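Local coordinates for protein 4-hydroxybutyrate coenzyme A transferase (Shewanella oneidensis, PDB 2OAS) that probably transfers coenzyme A between acyl-CoA donors and carboxylic acids such as 4-hydroxybutyrate, at residues Phe76-Arg82 and Ile325-Gly330; Thr313-Asp319 and Ala371-Arg377. All blocks are in the same frame, centred on the assembly; numbering follows the deposited sequence.

Contact 1: residues Phe76-Arg82 and Ile325-Gly330; sequences FGGVPTR and IYSGVG. With COA (coenzyme A), chain C.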
ATOM      1  N   PHE A  76     -17.415  -0.633  -3.267  1.00 35.49           N
ATOM      2  CA  PHE A  76     -16.979  -0.453  -4.641  1.00 36.04           C
ATOM      3  C   PHE A  76     -18.193   0.004  -5.416  1.00 36.61           C
ATOM      4  O   PHE A  76     -19.229  -0.657  -5.386  1.00 36.77           O
ATOM      5  CB  PHE A  76     -16.500  -1.770  -5.220  1.00 36.50           C
ATOM      6  CG  PHE A  76     -15.669  -1.629  -6.451  1.00 38.62           C
ATOM      7  CD1 PHE A  76     -14.279  -1.706  -6.368  1.00 38.67           C
ATOM      8  CD2 PHE A  76     -16.266  -1.472  -7.700  1.00 37.70           C
ATOM      9  CE1 PHE A  76     -13.496  -1.640  -7.508  1.00 40.27           C
ATOM     10  CE2 PHE A  76     -15.491  -1.400  -8.856  1.00 39.20           C
ATOM     11  CZ  PHE A  76     -14.100  -1.486  -8.761  1.00 40.20           C
ATOM     12  N   GLY A  77     -18.068   1.126  -6.113  1.00 37.26           N
ATOM     13  CA  GLY A  77     -19.190   1.638  -6.873  1.00 37.88           C
ATOM     14  C   GLY A  77     -19.445   0.976  -8.219  1.00 39.27           C
ATOM     15  O   GLY A  77     -18.570   0.326  -8.810  1.00 38.70           O
ATOM     16  N   GLY A  78     -20.664   1.160  -8.711  1.00 39.55           N
ATOM     17  CA  GLY A  78     -21.053   0.601  -9.987  1.00 39.70           C
ATOM     18  C   GLY A  78     -21.964   1.542 -10.755  1.00 40.77           C
ATOM     19  O   GLY A  78     -22.246   2.662 -10.311  1.00 41.34           O
ATOM     20  N   VAL A  79     -22.422   1.091 -11.916  1.00 41.35           N
ATOM     21  CA  VAL A  79     -23.302   1.886 -12.769  1.00 40.59           C
ATOM     22  C   VAL A  79     -24.561   2.396 -12.065  1.00 40.83           C
ATOM     23  O   VAL A  79     -24.898   3.572 -12.172  1.00 41.01           O
ATOM     24  CB  VAL A  79     -23.734   1.081 -14.027  1.00 40.17           C
ATOM     25  CG1 VAL A  79     -24.660   1.924 -14.889  1.00 39.08           C
ATOM     26  CG2 VAL A  79     -22.505   0.651 -14.822  1.00 38.54           C
ATOM     27  N   PRO A  80     -25.271   1.521 -11.339  1.00 40.77           N
ATOM     28  CA  PRO A  80     -26.491   1.935 -10.638  1.00 41.32           C
ATOM     29  C   PRO A  80     -26.271   2.722  -9.347  1.00 40.89           C
ATOM     30  O   PRO A  80     -27.216   3.258  -8.781  1.00 42.91           O
ATOM     31  CB  PRO A  80     -27.188   0.607 -10.366  1.00 42.31           C
ATOM     32  CG  PRO A  80     -26.025  -0.290 -10.064  1.00 41.15           C
ATOM     33  CD  PRO A  80     -25.047   0.072 -11.174  1.00 40.70           C
ATOM     34  N   THR A  81     -25.033   2.795  -8.880  1.00 40.18           N
ATOM     35  CA  THR A  81     -24.762   3.504  -7.640  1.00 39.32           C
ATOM     36  C   THR A  81     -24.031   4.835  -7.803  1.00 40.27           C
ATOM     37  O   THR A  81     -24.170   5.711  -6.959  1.00 39.67           O
ATOM     38  CB  THR A  81     -23.970   2.612  -6.671  1.00 38.90           C
ATOM     39  OG1 THR A  81     -22.859   2.031  -7.363  1.00 36.71           O
ATOM     40  CG2 THR A  81     -24.864   1.502  -6.116  1.00 36.43           C
ATOM     41  N   ARG A  82     -23.262   4.992  -8.879  1.00 41.64           N
ATOM     42  CA  ARG A  82     -22.510   6.224  -9.116  1.00 42.84           C
ATOM     43  C   ARG A  82     -23.349   7.489  -8.973  1.00 43.97           C
ATOM     44  O   ARG A  82     -22.960   8.430  -8.275  1.00 44.44           O
ATOM     45  CB  ARG A  82     -21.879   6.211 -10.511  1.00 44.59           C
ATOM     46  CG  ARG A  82     -20.703   5.276 -10.649  1.00 47.69           C
ATOM     47  CD  ARG A  82     -20.305   5.066 -12.102  1.00 48.75           C
ATOM     48  NE  ARG A  82     -19.625   3.782 -12.241  1.00 51.66           N
ATOM     49  CZ  ARG A  82     -19.611   3.048 -13.348  1.00 54.28           C
ATOM     50  NH1 ARG A  82     -20.243   3.475 -14.438  1.00 54.72           N
ATOM     51  NH2 ARG A  82     -18.986   1.871 -13.349  1.00 56.18           N
ATOM     52  N   ILE A 325     -16.937   9.680  -6.524  1.00 37.52           N
ATOM     53  CA  ILE A 325     -16.548   8.276  -6.547  1.00 36.76           C
ATOM     54  C   ILE A 325     -17.065   7.571  -7.789  1.00 36.72           C
ATOM     55  O   ILE A 325     -18.257   7.619  -8.084  1.00 37.24           O
ATOM     56  CB  ILE A 325     -17.076   7.537  -5.318  1.00 35.85           C
ATOM     57  CG1 ILE A 325     -16.726   8.323  -4.051  1.00 34.88           C
ATOM     58  CG2 ILE A 325     -16.498   6.128  -5.273  1.00 35.86           C
ATOM     59  CD1 ILE A 325     -15.254   8.611  -3.878  1.00 33.84           C
ATOM     60  N   TYR A 326     -16.162   6.924  -8.517  1.00 36.14           N
ATOM     61  CA  TYR A 326     -16.532   6.198  -9.721  1.00 35.98           C
ATOM     62  C   TYR A 326     -16.627   4.697  -9.439  1.00 35.49           C
ATOM     63  O   TYR A 326     -17.610   4.053  -9.802  1.00 35.05           O
ATOM     64  CB  TYR A 326     -15.506   6.452 -10.834  1.00 36.22           C
ATOM     65  CG  TYR A 326     -15.876   5.826 -12.166  1.00 38.38           C
ATOM     66  CD1 TYR A 326     -16.763   6.461 -13.041  1.00 38.32           C
ATOM     67  CD2 TYR A 326     -15.396   4.559 -12.518  1.00 37.72           C
ATOM     68  CE1 TYR A 326     -17.168   5.844 -14.232  1.00 38.76           C
ATOM     69  CE2 TYR A 326     -15.792   3.934 -13.699  1.00 38.34           C
ATOM     70  CZ  TYR A 326     -16.679   4.578 -14.552  1.00 39.72           C
ATOM     71  OH  TYR A 326     -17.087   3.955 -15.718  1.00 41.01           O
ATOM     72  N   SER A 327     -15.613   4.134  -8.786  1.00 34.88           N
ATOM     73  CA  SER A 327     -15.625   2.706  -8.505  1.00 35.21           C
ATOM     74  C   SER A 327     -15.145   2.341  -7.107  1.00 36.20           C
ATOM     75  O   SER A 327     -15.901   2.435  -6.136  1.00 37.02           O
ATOM     76  CB  SER A 327     -14.796   1.964  -9.565  1.00 34.85           C
ATOM     77  OG  SER A 327     -13.486   2.495  -9.652  1.00 35.55           O
ATOM     78  N   GLY A 328     -13.892   1.912  -6.997  1.00 36.23           N
ATOM     79  CA  GLY A 328     -13.375   1.532  -5.696  1.00 35.50           C
ATOM     80  C   GLY A 328     -11.916   1.130  -5.692  1.00 34.65           C
ATOM     81  O   GLY A 328     -11.279   1.016  -6.742  1.00 33.26           O
ATOM     82  N   VAL A 329     -11.388   0.928  -4.490  1.00 35.04           N
ATOM     83  CA  VAL A 329      -9.996   0.529  -4.297  1.00 34.81           C
ATOM     84  C   VAL A 329      -9.731  -0.834  -4.918  1.00 34.99           C
ATOM     85  O   VAL A 329      -8.733  -1.033  -5.611  1.00 35.19           O
ATOM     86  CB  VAL A 329      -9.653   0.462  -2.799  1.00 34.70           C
ATOM     87  CG1 VAL A 329      -8.291  -0.180  -2.606  1.00 34.27           C
ATOM     88  CG2 VAL A 329      -9.677   1.866  -2.203  1.00 32.98           C
ATOM     89  N   GLY A 330     -10.635  -1.771  -4.659  1.00 35.20           N
ATOM     90  CA  GLY A 330     -10.487  -3.109  -5.201  1.00 36.96           C
ATOM     91  C   GLY A 330      -9.242  -3.837  -4.729  1.00 37.09           C
ATOM     92  O   GLY A 330      -9.036  -4.032  -3.532  1.00 36.67           O
TER
HETATM   93  N1A COA C 501     -10.850  12.649 -16.104  1.00 61.29           N
HETATM   94  C2A COA C 501     -12.219  12.922 -16.536  1.00 61.98           C
HETATM   95  N3A COA C 501     -12.942  11.737 -17.042  1.00 61.87           N
HETATM   96  C4A COA C 501     -12.316  10.404 -17.121  1.00 62.27           C
HETATM   97  C5A COA C 501     -10.969  10.144 -16.678  1.00 62.79           C
HETATM   98  C6A COA C 501     -10.220  11.319 -16.175  1.00 61.78           C
HETATM   99  N6A COA C 501      -8.883  11.176 -15.730  1.00 60.23           N
HETATM  100  N7A COA C 501     -10.648   8.810 -16.864  1.00 62.96           N
HETATM  101  C8A COA C 501     -11.817   8.242 -17.402  1.00 63.13           C
HETATM  102  N9A COA C 501     -12.852   9.191 -17.562  1.00 63.18           N
HETATM  103  C1B COA C 501     -14.186   8.995 -18.093  1.00 64.39           C
HETATM  104  C2B COA C 501     -14.368   8.368 -19.509  1.00 65.05           C
HETATM  105  O2B COA C 501     -14.814   9.280 -20.449  1.00 65.31           O
HETATM  106  C3B COA C 501     -15.301   7.169 -19.344  1.00 66.26           C
HETATM  107  O3B COA C 501     -16.459   7.293 -20.228  1.00 69.91           O
HETATM  108  P3B COA C 501     -17.620   6.219 -20.308  1.00 72.29           P
HETATM  109  O7A COA C 501     -17.174   4.848 -20.623  1.00 73.24           O
HETATM  110  O8A COA C 501     -18.340   6.180 -18.999  1.00 72.41           O
HETATM  111  O9A COA C 501     -18.581   6.666 -21.308  1.00 72.10           O
HETATM  112  C4B COA C 501     -15.651   7.085 -17.907  1.00 64.41           C
HETATM  113  O4B COA C 501     -15.000   8.151 -17.196  1.00 63.86           O
HETATM  114  C5B COA C 501     -15.229   5.584 -17.607  1.00 62.82           C
HETATM  115  O5B COA C 501     -13.816   5.389 -17.781  1.00 60.28           O
HETATM  116  P1A COA C 501     -13.049   4.005 -18.285  1.00 59.48           P
HETATM  117  O1A COA C 501     -13.493   3.518 -19.562  1.00 60.50           O
HETATM  118  O2A COA C 501     -11.551   4.193 -18.363  1.00 59.13           O
HETATM  119  O3A COA C 501     -13.406   3.003 -17.117  1.00 59.59           O
HETATM  120  P2A COA C 501     -12.911   1.530 -17.060  1.00 60.33           P
HETATM  121  O4A COA C 501     -14.065   0.635 -17.039  1.00 61.11           O
HETATM  122  O5A COA C 501     -12.091   1.195 -18.209  1.00 59.29           O
HETATM  123  O6A COA C 501     -11.987   1.251 -15.952  1.00 60.07           O
HETATM  124  CBP COA C 501     -10.863   1.695 -13.731  1.00 57.18           C
HETATM  125  CCP COA C 501     -10.847   1.868 -15.358  1.00 58.07           C
HETATM  126  CDP COA C 501     -12.103   2.641 -13.554  1.00 56.31           C
HETATM  127  CEP COA C 501      -9.583   2.365 -13.067  1.00 56.41           C
HETATM  128  CAP COA C 501     -11.219   0.131 -13.217  1.00 56.44           C
HETATM  129  OAP COA C 501     -10.039  -0.577 -13.709  1.00 55.72           O
HETATM  130  C9P COA C 501     -11.267  -0.036 -11.694  1.00 55.69           C
HETATM  131  O9P COA C 501     -12.363  -0.153 -11.167  1.00 54.38           O
HETATM  132  N8P COA C 501     -10.034  -0.064 -10.993  1.00 56.32           N
HETATM  133  C7P COA C 501      -9.705  -0.222  -9.583  1.00 55.65           C
HETATM  134  C6P COA C 501      -8.758  -1.415  -9.190  1.00 55.85           C
HETATM  135  C5P COA C 501      -9.420  -2.716  -8.988  1.00 56.48           C
HETATM  136  O5P COA C 501      -9.090  -3.447  -8.047  1.00 57.13           O
HETATM  137  N4P COA C 501     -10.451  -3.030  -9.943  1.00 58.14           N
HETATM  138  C3P COA C 501     -11.335  -4.179 -10.075  1.00 59.42           C
HETATM  139  C2P COA C 501     -10.656  -5.600 -10.038  1.00 59.96           C
HETATM  140  S1P COA C 501     -11.394  -6.712  -8.807  1.00 60.53           S
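R82 donates from NE to the backbone O of Y326 (NE to O 3.2 Å) in a bent bond, 142° at the hydrogen, with the donor tilted out of the carbonyl plane. The same arginine makes a stacked cation-pi pair with the Y326 ring, and together these interactions illustrate how the N-terminal and C-terminal family regions of a CoA transferase can be joined beside the cofactor. The guanidinium lies almost flat on the ring, planes 11° apart, with R82 CZ 4.0 Å from the Y326 ring centroid. The peptide between G78 and V79 backs its opposite face, making a sandwich that should restrict rotation of the group. R82 CD adds a CH-pi contact over the same tyrosine face. On the arginine's own side, G78 O accepts from both T81 N and R82 N, while T81 OG1 accepts a hydrogen bond from G78 N (2.7 Å), tying the loop to the start of helix 82-86.

Further along, F76 holds CG anti to its backbone N (chi1 -163°), which sets the ring with one face against the S327-G328 peptide; G328 N stands 3.6 Å above its plane. G77 N is hydrogen-bonded to S327 O, although the modelled length is doubtfully short. S327 OG donates a weak hydrogen bond to coenzyme A O9P, and F76 CZ meets that same oxygen edge-on, CZ to O9P 3.3 Å.

Contact 2: residues Thr313-Asp319 and Ala371-Arg377; sequences TGQVCAD and AGVVTTR. With COA (coenzyme A), chain C.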
ATOM      1  N   THR A 313       4.117  12.452 -11.312  1.00 28.17           N
ATOM      2  CA  THR A 313       5.023  11.872 -10.345  1.00 29.33           C
ATOM      3  C   THR A 313       4.829  10.363 -10.213  1.00 28.91           C
ATOM      4  O   THR A 313       5.702   9.651  -9.717  1.00 30.39           O
ATOM      5  CB  THR A 313       4.863  12.616  -8.988  1.00 29.68           C
ATOM      6  OG1 THR A 313       6.107  12.603  -8.306  1.00 35.35           O
ATOM      7  CG2 THR A 313       3.799  11.988  -8.108  1.00 31.44           C
ATOM      8  N   GLY A 314       3.692   9.887 -10.688  1.00 28.64           N
ATOM      9  CA  GLY A 314       3.403   8.480 -10.605  1.00 28.71           C
ATOM     10  C   GLY A 314       2.279   8.161  -9.634  1.00 29.44           C
ATOM     11  O   GLY A 314       2.006   6.986  -9.406  1.00 27.69           O
ATOM     12  N   GLN A 315       1.636   9.165  -9.028  1.00 29.66           N
ATOM     13  CA  GLN A 315       0.528   8.852  -8.115  1.00 30.39           C
ATOM     14  C   GLN A 315      -0.664   8.424  -8.964  1.00 30.29           C
ATOM     15  O   GLN A 315      -1.083   9.136  -9.861  1.00 31.49           O
ATOM     16  CB  GLN A 315       0.140  10.043  -7.233  1.00 29.69           C
ATOM     17  CG  GLN A 315       1.244  10.537  -6.297  1.00 27.00           C
ATOM     18  CD  GLN A 315       0.709  11.439  -5.194  1.00 29.19           C
ATOM     19  OE1 GLN A 315       0.156  10.968  -4.203  1.00 27.79           O
ATOM     20  NE2 GLN A 315       0.864  12.760  -5.372  1.00 30.95           N
ATOM     21  N   VAL A 316      -1.197   7.248  -8.666  1.00 31.76           N
ATOM     22  CA  VAL A 316      -2.295   6.662  -9.411  1.00 32.56           C
ATOM     23  C   VAL A 316      -3.665   6.759  -8.744  1.00 34.19           C
ATOM     24  O   VAL A 316      -3.843   6.368  -7.580  1.00 34.89           O
ATOM     25  CB  VAL A 316      -1.985   5.181  -9.682  1.00 32.58           C
ATOM     26  CG1 VAL A 316      -3.141   4.505 -10.426  1.00 33.80           C
ATOM     27  CG2 VAL A 316      -0.687   5.073 -10.475  1.00 31.32           C
ATOM     28  N   CYS A 317      -4.629   7.286  -9.499  1.00 34.99           N
ATOM     29  CA  CYS A 317      -6.008   7.435  -9.044  1.00 34.90           C
ATOM     30  C   CYS A 317      -6.849   6.528  -9.905  1.00 35.14           C
ATOM     31  O   CYS A 317      -6.842   6.664 -11.125  1.00 34.93           O
ATOM     32  CB  CYS A 317      -6.496   8.860  -9.234  1.00 35.57           C
ATOM     33  SG  CYS A 317      -8.274   9.000  -8.975  1.00 40.99           S
ATOM     34  N   ALA A 318      -7.589   5.618  -9.286  1.00 36.02           N
ATOM     35  CA  ALA A 318      -8.387   4.673 -10.057  1.00 37.00           C
ATOM     36  C   ALA A 318      -9.771   4.347  -9.493  1.00 37.68           C
ATOM     37  O   ALA A 318     -10.464   3.462 -10.011  1.00 37.80           O
ATOM     38  CB  ALA A 318      -7.587   3.387 -10.242  1.00 35.46           C
ATOM     39  N   ASP A 319     -10.170   5.052  -8.434  1.00 38.13           N
ATOM     40  CA  ASP A 319     -11.480   4.812  -7.822  1.00 38.27           C
ATOM     41  C   ASP A 319     -12.432   6.011  -7.968  1.00 37.52           C
ATOM     42  O   ASP A 319     -13.604   5.928  -7.606  1.00 37.29           O
ATOM     43  CB  ASP A 319     -11.311   4.453  -6.337  1.00 37.74           C
ATOM     44  CG  ASP A 319     -10.974   5.657  -5.469  1.00 38.58           C
ATOM     45  OD1 ASP A 319     -10.191   6.521  -5.914  1.00 38.69           O
ATOM     46  OD2 ASP A 319     -11.489   5.729  -4.330  1.00 38.18           O
ATOM     47  N   ALA A 371      -8.762  13.825  -5.421  1.00 32.83           N
ATOM     48  CA  ALA A 371      -8.664  12.575  -6.158  1.00 32.46           C
ATOM     49  C   ALA A 371      -8.253  11.433  -5.220  1.00 32.36           C
ATOM     50  O   ALA A 371      -7.340  11.573  -4.400  1.00 28.69           O
ATOM     51  CB  ALA A 371      -7.658  12.717  -7.293  1.00 32.08           C
ATOM     52  N   GLY A 372      -8.950  10.309  -5.334  1.00 32.99           N
ATOM     53  CA  GLY A 372      -8.638   9.174  -4.484  1.00 33.47           C
ATOM     54  C   GLY A 372      -7.411   8.438  -4.972  1.00 33.41           C
ATOM     55  O   GLY A 372      -7.410   7.864  -6.066  1.00 33.73           O
ATOM     56  N   VAL A 373      -6.346   8.462  -4.181  1.00 32.99           N
ATOM     57  CA  VAL A 373      -5.139   7.750  -4.575  1.00 32.72           C
ATOM     58  C   VAL A 373      -5.314   6.275  -4.203  1.00 31.49           C
ATOM     59  O   VAL A 373      -5.523   5.957  -3.037  1.00 31.93           O
ATOM     60  CB  VAL A 373      -3.906   8.299  -3.842  1.00 33.03           C
ATOM     61  CG1 VAL A 373      -2.724   7.356  -4.046  1.00 32.53           C
ATOM     62  CG2 VAL A 373      -3.588   9.684  -4.334  1.00 32.75           C
ATOM     63  N   VAL A 374      -5.249   5.385  -5.183  1.00 30.77           N
ATOM     64  CA  VAL A 374      -5.388   3.951  -4.905  1.00 31.36           C
ATOM     65  C   VAL A 374      -4.002   3.309  -4.818  1.00 31.17           C
ATOM     66  O   VAL A 374      -3.728   2.521  -3.918  1.00 32.36           O
ATOM     67  CB  VAL A 374      -6.215   3.244  -6.007  1.00 31.59           C
ATOM     68  CG1 VAL A 374      -6.308   1.741  -5.726  1.00 31.06           C
ATOM     69  CG2 VAL A 374      -7.609   3.849  -6.057  1.00 29.11           C
ATOM     70  N   THR A 375      -3.134   3.670  -5.756  1.00 31.47           N
ATOM     71  CA  THR A 375      -1.772   3.166  -5.806  1.00 31.13           C
ATOM     72  C   THR A 375      -0.838   4.375  -5.717  1.00 31.11           C
ATOM     73  O   THR A 375      -0.980   5.340  -6.458  1.00 29.09           O
ATOM     74  CB  THR A 375      -1.535   2.407  -7.118  1.00 32.13           C
ATOM     75  OG1 THR A 375      -2.435   1.304  -7.183  1.00 34.13           O
ATOM     76  CG2 THR A 375      -0.117   1.904  -7.205  1.00 33.37           C
ATOM     77  N   THR A 376       0.122   4.299  -4.805  1.00 30.95           N
ATOM     78  CA  THR A 376       1.043   5.392  -4.557  1.00 31.05           C
ATOM     79  C   THR A 376       2.290   5.394  -5.426  1.00 32.66           C
ATOM     80  O   THR A 376       2.572   4.428  -6.131  1.00 33.61           O
ATOM     81  CB  THR A 376       1.471   5.370  -3.088  1.00 30.65           C
ATOM     82  OG1 THR A 376       2.205   4.169  -2.826  1.00 31.92           O
ATOM     83  CG2 THR A 376       0.247   5.380  -2.184  1.00 29.47           C
ATOM     84  N   ARG A 377       3.028   6.502  -5.371  1.00 33.05           N
ATOM     85  CA  ARG A 377       4.282   6.662  -6.106  1.00 32.89           C
ATOM     86  C   ARG A 377       5.178   5.446  -5.940  1.00 33.11           C
ATOM     87  O   ARG A 377       5.591   4.823  -6.913  1.00 34.17           O
ATOM     88  CB  ARG A 377       5.092   7.826  -5.561  1.00 32.56           C
ATOM     89  CG  ARG A 377       4.539   9.168  -5.755  1.00 32.42           C
ATOM     90  CD  ARG A 377       5.323  10.152  -4.912  1.00 33.05           C
ATOM     91  NE  ARG A 377       4.990  11.514  -5.299  1.00 37.18           N
ATOM     92  CZ  ARG A 377       5.178  12.583  -4.539  1.00 38.58           C
ATOM     93  NH1 ARG A 377       5.705  12.469  -3.325  1.00 38.44           N
ATOM     94  NH2 ARG A 377       4.825  13.770  -4.998  1.00 41.05           N
TER
HETATM   95  N1A COA C 501     -10.850  12.649 -16.104  1.00 61.29           N
HETATM   96  C2A COA C 501     -12.219  12.922 -16.536  1.00 61.98           C
HETATM   97  N3A COA C 501     -12.942  11.737 -17.042  1.00 61.87           N
HETATM   98  C4A COA C 501     -12.316  10.404 -17.121  1.00 62.27           C
HETATM   99  C5A COA C 501     -10.969  10.144 -16.678  1.00 62.79           C
HETATM  100  C6A COA C 501     -10.220  11.319 -16.175  1.00 61.78           C
HETATM  101  N6A COA C 501      -8.883  11.176 -15.730  1.00 60.23           N
HETATM  102  N7A COA C 501     -10.648   8.810 -16.864  1.00 62.96           N
HETATM  103  C8A COA C 501     -11.817   8.242 -17.402  1.00 63.13           C
HETATM  104  N9A COA C 501     -12.852   9.191 -17.562  1.00 63.18           N
HETATM  105  C1B COA C 501     -14.186   8.995 -18.093  1.00 64.39           C
HETATM  106  C2B COA C 501     -14.368   8.368 -19.509  1.00 65.05           C
HETATM  107  O2B COA C 501     -14.814   9.280 -20.449  1.00 65.31           O
HETATM  108  C3B COA C 501     -15.301   7.169 -19.344  1.00 66.26           C
HETATM  109  O3B COA C 501     -16.459   7.293 -20.228  1.00 69.91           O
HETATM  110  P3B COA C 501     -17.620   6.219 -20.308  1.00 72.29           P
HETATM  111  O7A COA C 501     -17.174   4.848 -20.623  1.00 73.24           O
HETATM  112  O8A COA C 501     -18.340   6.180 -18.999  1.00 72.41           O
HETATM  113  O9A COA C 501     -18.581   6.666 -21.308  1.00 72.10           O
HETATM  114  C4B COA C 501     -15.651   7.085 -17.907  1.00 64.41           C
HETATM  115  O4B COA C 501     -15.000   8.151 -17.196  1.00 63.86           O
HETATM  116  C5B COA C 501     -15.229   5.584 -17.607  1.00 62.82           C
HETATM  117  O5B COA C 501     -13.816   5.389 -17.781  1.00 60.28           O
HETATM  118  P1A COA C 501     -13.049   4.005 -18.285  1.00 59.48           P
HETATM  119  O1A COA C 501     -13.493   3.518 -19.562  1.00 60.50           O
HETATM  120  O2A COA C 501     -11.551   4.193 -18.363  1.00 59.13           O
HETATM  121  O3A COA C 501     -13.406   3.003 -17.117  1.00 59.59           O
HETATM  122  P2A COA C 501     -12.911   1.530 -17.060  1.00 60.33           P
HETATM  123  O4A COA C 501     -14.065   0.635 -17.039  1.00 61.11           O
HETATM  124  O5A COA C 501     -12.091   1.195 -18.209  1.00 59.29           O
HETATM  125  O6A COA C 501     -11.987   1.251 -15.952  1.00 60.07           O
HETATM  126  CBP COA C 501     -10.863   1.695 -13.731  1.00 57.18           C
HETATM  127  CCP COA C 501     -10.847   1.868 -15.358  1.00 58.07           C
HETATM  128  CDP COA C 501     -12.103   2.641 -13.554  1.00 56.31           C
HETATM  129  CEP COA C 501      -9.583   2.365 -13.067  1.00 56.41           C
HETATM  130  CAP COA C 501     -11.219   0.131 -13.217  1.00 56.44           C
HETATM  131  OAP COA C 501     -10.039  -0.577 -13.709  1.00 55.72           O
HETATM  132  C9P COA C 501     -11.267  -0.036 -11.694  1.00 55.69           C
HETATM  133  O9P COA C 501     -12.363  -0.153 -11.167  1.00 54.38           O
HETATM  134  N8P COA C 501     -10.034  -0.064 -10.993  1.00 56.32           N
HETATM  135  C7P COA C 501      -9.705  -0.222  -9.583  1.00 55.65           C
HETATM  136  C6P COA C 501      -8.758  -1.415  -9.190  1.00 55.85           C
HETATM  137  C5P COA C 501      -9.420  -2.716  -8.988  1.00 56.48           C
HETATM  138  O5P COA C 501      -9.090  -3.447  -8.047  1.00 57.13           O
HETATM  139  N4P COA C 501     -10.451  -3.030  -9.943  1.00 58.14           N
HETATM  140  C3P COA C 501     -11.335  -4.179 -10.075  1.00 59.42           C
HETATM  141  C2P COA C 501     -10.656  -5.600 -10.038  1.00 59.96           C
HETATM  142  S1P COA C 501     -11.394  -6.712  -8.807  1.00 60.53           S
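Q315 and R377 both keep CG beside the backbone N (chi1 -62° and -67°), which brings Q315 CG to 3.6 Å from R377 CG, with the amide and guanidinium planes 52° apart. Beyond CG the arginine chain is extended, taking its guanidinium past T313, whose CG2 lies at the edge of the group and in its plane. The polar ends are used across the dimer: R377 NH1 forms a salt bridge with D319 of the second subunit, and the Q315 amide bonds to A371 and V373 of that subunit. Buried charge is thus paired between chains.

The backbones illustrate a classic beta bulge in an antiparallel pair. V374 and T375 both face V316, whose O accepts from V374 N at 2.9 Å and, weakly, from T375 N at 3.3 Å. In return V316 N donates to T375 O at 2.9 Å. V316 and T375 project on the same face of the sheet, their CB atoms 3.8 Å apart. At the bulge V374 turns toward the facing segment, and its CG2 packs 3.7 Å from both A318 N and D319 N. At the other end of segment 371-377 from R377, C317 SG packs on A371 CB, 4.1 Å away.

Strand 373-375 is the outermost of a small mixed sheet in this chain, and strand 316-317 lies between it and strand 309-311. Helix 332-341 packs against the pair through Q332, which touches V316, A318 and V374 and is hydrogen-bonded to T375 OG1, and through I336, which touches T375.

Overall arrangement
The centres of contacts 1 and 2 lie about 16 Å apart, yet the two meet through D319. D319 O is 2.9 Å from both Y326 N and S327 N, probable hydrogen bonds that would tie the start of the CoA-binding loop to the end of segment 313-319. Next to them, S327 OG packs 3.2 Å from A318 O. The bulged strand pair thus adjoins, through its D319 end, the loop that contact 1 joins to the N-terminal region. Coenzyme A touches both: A318 O is 3.4 Å from its CEP atom, and G330 CA is 3.2 Å from its O5P. G330 also lies close to E233, which binds CoA covalently in a structure of this protein. Each contact also reaches the second subunit, joining cofactor pocket and dimer interface.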